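Local structure of kallistatin (6F4V) at residues I167-L172 with A327-A332. The protein inhibits tissue kallikrein as a serpin, forming a stable equimolar complex with the protease after cleavage at the inhibitor's own reactive site. Residues are numbered along the deposited sequence; the frame is centred on the assembly and turned at random.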
loop_
_atom_site.group_PDB
_atom_site.type_symbol
_atom_site.label_atom_id
_atom_site.label_comp_id
_atom_site.label_asym_id
_atom_site.label_seq_id
_atom_site.Cartn_x
_atom_site.Cartn_y
_atom_site.Cartn_z
ATOM N N ILE A 167 -0.715 1.997 8.079
ATOM C CA ILE A 167 -1.404 3.093 7.462
ATOM C C ILE A 167 -2.885 2.801 7.612
ATOM O O ILE A 167 -3.333 1.675 7.440
ATOM C CB ILE A 167 -0.984 3.299 5.980
ATOM C CG1 ILE A 167 -1.790 4.431 5.325
ATOM C CG2 ILE A 167 -1.107 2.010 5.167
ATOM C CD1 ILE A 167 -1.243 4.911 3.988
ATOM N N TYR A 168 -3.616 3.847 7.970
ATOM C CA TYR A 168 -5.052 3.821 8.079
ATOM C C TYR A 168 -5.592 5.011 7.294
ATOM O O TYR A 168 -5.117 6.138 7.479
ATOM C CB TYR A 168 -5.511 3.885 9.525
ATOM C CG TYR A 168 -7.021 3.792 9.587
ATOM C CD1 TYR A 168 -7.666 2.576 9.428
ATOM C CD2 TYR A 168 -7.808 4.935 9.715
ATOM C CE1 TYR A 168 -9.057 2.489 9.432
ATOM C CE2 TYR A 168 -9.209 4.860 9.718
ATOM C CZ TYR A 168 -9.824 3.637 9.588
ATOM O OH TYR A 168 -11.209 3.517 9.581
ATOM N N PHE A 169 -6.570 4.747 6.435
ATOM C CA PHE A 169 -7.124 5.709 5.507
ATOM C C PHE A 169 -8.629 5.581 5.508
ATOM O O PHE A 169 -9.168 4.523 5.198
ATOM C CB PHE A 169 -6.591 5.397 4.099
ATOM C CG PHE A 169 -7.165 6.249 3.008
ATOM C CD1 PHE A 169 -6.619 7.476 2.729
ATOM C CD2 PHE A 169 -8.210 5.807 2.232
ATOM C CE1 PHE A 169 -7.108 8.269 1.701
ATOM C CE2 PHE A 169 -8.707 6.589 1.177
ATOM C CZ PHE A 169 -8.145 7.821 0.920
ATOM N N LYS A 170 -9.321 6.675 5.810
ATOM C CA LYS A 170 -10.782 6.673 5.723
ATOM C C LYS A 170 -11.187 8.021 5.177
ATOM O O LYS A 170 -10.816 9.075 5.734
ATOM C CB LYS A 170 -11.425 6.400 7.105
ATOM C CG LYS A 170 -12.958 6.282 7.014
ATOM C CD LYS A 170 -13.609 5.655 8.259
ATOM C CE LYS A 170 -13.418 6.414 9.541
ATOM N NZ LYS A 170 -13.978 5.620 10.707
ATOM N N ALA A 171 -11.912 7.991 4.077
ATOM C CA ALA A 171 -12.172 9.197 3.317
ATOM C C ALA A 171 -13.535 9.161 2.690
ATOM O O ALA A 171 -13.924 8.192 2.066
ATOM C CB ALA A 171 -11.118 9.354 2.217
ATOM N N LEU A 172 -14.239 10.271 2.803
ATOM C CA LEU A 172 -15.534 10.437 2.166
ATOM C C LEU A 172 -15.408 10.769 0.669
ATOM O O LEU A 172 -14.529 11.552 0.276
ATOM C CB LEU A 172 -16.280 11.595 2.826
ATOM C CG LEU A 172 -16.708 11.421 4.277
ATOM C CD1 LEU A 172 -17.105 12.791 4.824
ATOM C CD2 LEU A 172 -17.838 10.417 4.409
ATOM N N ALA A 327 -20.648 5.925 1.036
ATOM C CA ALA A 327 -20.176 7.150 1.653
ATOM C C ALA A 327 -18.679 7.448 1.367
ATOM O O ALA A 327 -18.260 8.610 1.348
ATOM C CB ALA A 327 -20.370 7.070 3.165
ATOM N N GLY A 328 -17.895 6.402 1.168
ATOM C CA GLY A 328 -16.481 6.566 0.872
ATOM C C GLY A 328 -15.703 5.277 0.844
ATOM O O GLY A 328 -16.230 4.187 0.585
ATOM N N THR A 329 -14.418 5.401 1.140
ATOM C CA THR A 329 -13.482 4.276 1.164
ATOM C C THR A 329 -12.760 4.219 2.487
ATOM O O THR A 329 -12.352 5.248 3.004
ATOM C CB THR A 329 -12.414 4.473 0.036
ATOM O OG1 THR A 329 -13.067 4.462 -1.230
ATOM C CG2 THR A 329 -11.338 3.403 0.052
ATOM N N GLU A 330 -12.577 3.002 3.002
ATOM C CA GLU A 330 -11.697 2.729 4.104
ATOM C C GLU A 330 -10.632 1.745 3.619
ATOM O O GLU A 330 -10.947 0.726 3.005
ATOM C CB GLU A 330 -12.437 2.125 5.288
ATOM C CG GLU A 330 -11.567 1.900 6.521
ATOM C CD GLU A 330 -12.293 1.077 7.581
ATOM O OE1 GLU A 330 -12.938 0.089 7.202
ATOM O OE2 GLU A 330 -12.200 1.408 8.763
ATOM N N ALA A 331 -9.387 2.093 3.869
ATOM C CA ALA A 331 -8.250 1.219 3.495
ATOM C C ALA A 331 -7.222 1.209 4.611
ATOM O O ALA A 331 -6.952 2.232 5.233
ATOM C CB ALA A 331 -7.658 1.656 2.154
ATOM N N ALA A 332 -6.680 0.027 4.911
ATOM C CA ALA A 332 -5.700 -0.113 5.920
ATOM C C ALA A 332 -4.633 -1.103 5.486
ATOM O O ALA A 332 -4.867 -1.962 4.640
ATOM C CB ALA A 332 -6.334 -0.543 7.240
#
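Tyr168 and Glu330 illustrate how a diagonal side-chain bond can reinforce two antiparallel strands already joined by backbone bonds at alternate residues. OH of Tyr168 donates to OE2 of Glu330 in a very short bond of 2.5 Å. OE2 arrives at the edge of the ring, in its plane, while the carboxylate itself stands 80° from that plane. With CG anti to the backbone N and beside the carbonyl carbon (chi1 -177°), the Tyr168 ring runs along its strand to the level of Glu330, whose extended chain rises to meet it on the face shared with Lys170 and Ala332. Closer to the backbone, CD1 of Tyr168 rests against CB of Ala332 at 4.0 Å. A phenylalanine here would keep the ring but would probably leave the Glu330 carboxylate without this donor and freer to swing. On the opposite face, Phe169 brings CD2 to CB of Ala331 at 4.2 Å. Between the two faces, Phe169 pairs with Ala331 and Ala171 with Thr329, each through two N-H to O bonds. Strand 328-340 is the serpin reactive-centre loop, inserted between 159-172 and 312-324 in the central sheet, consistent with the cleaved form; strand 89-100 flanks 159-172, and Tyr224 packs edge-to-face with Phe169 while bonding Thr329 OG1.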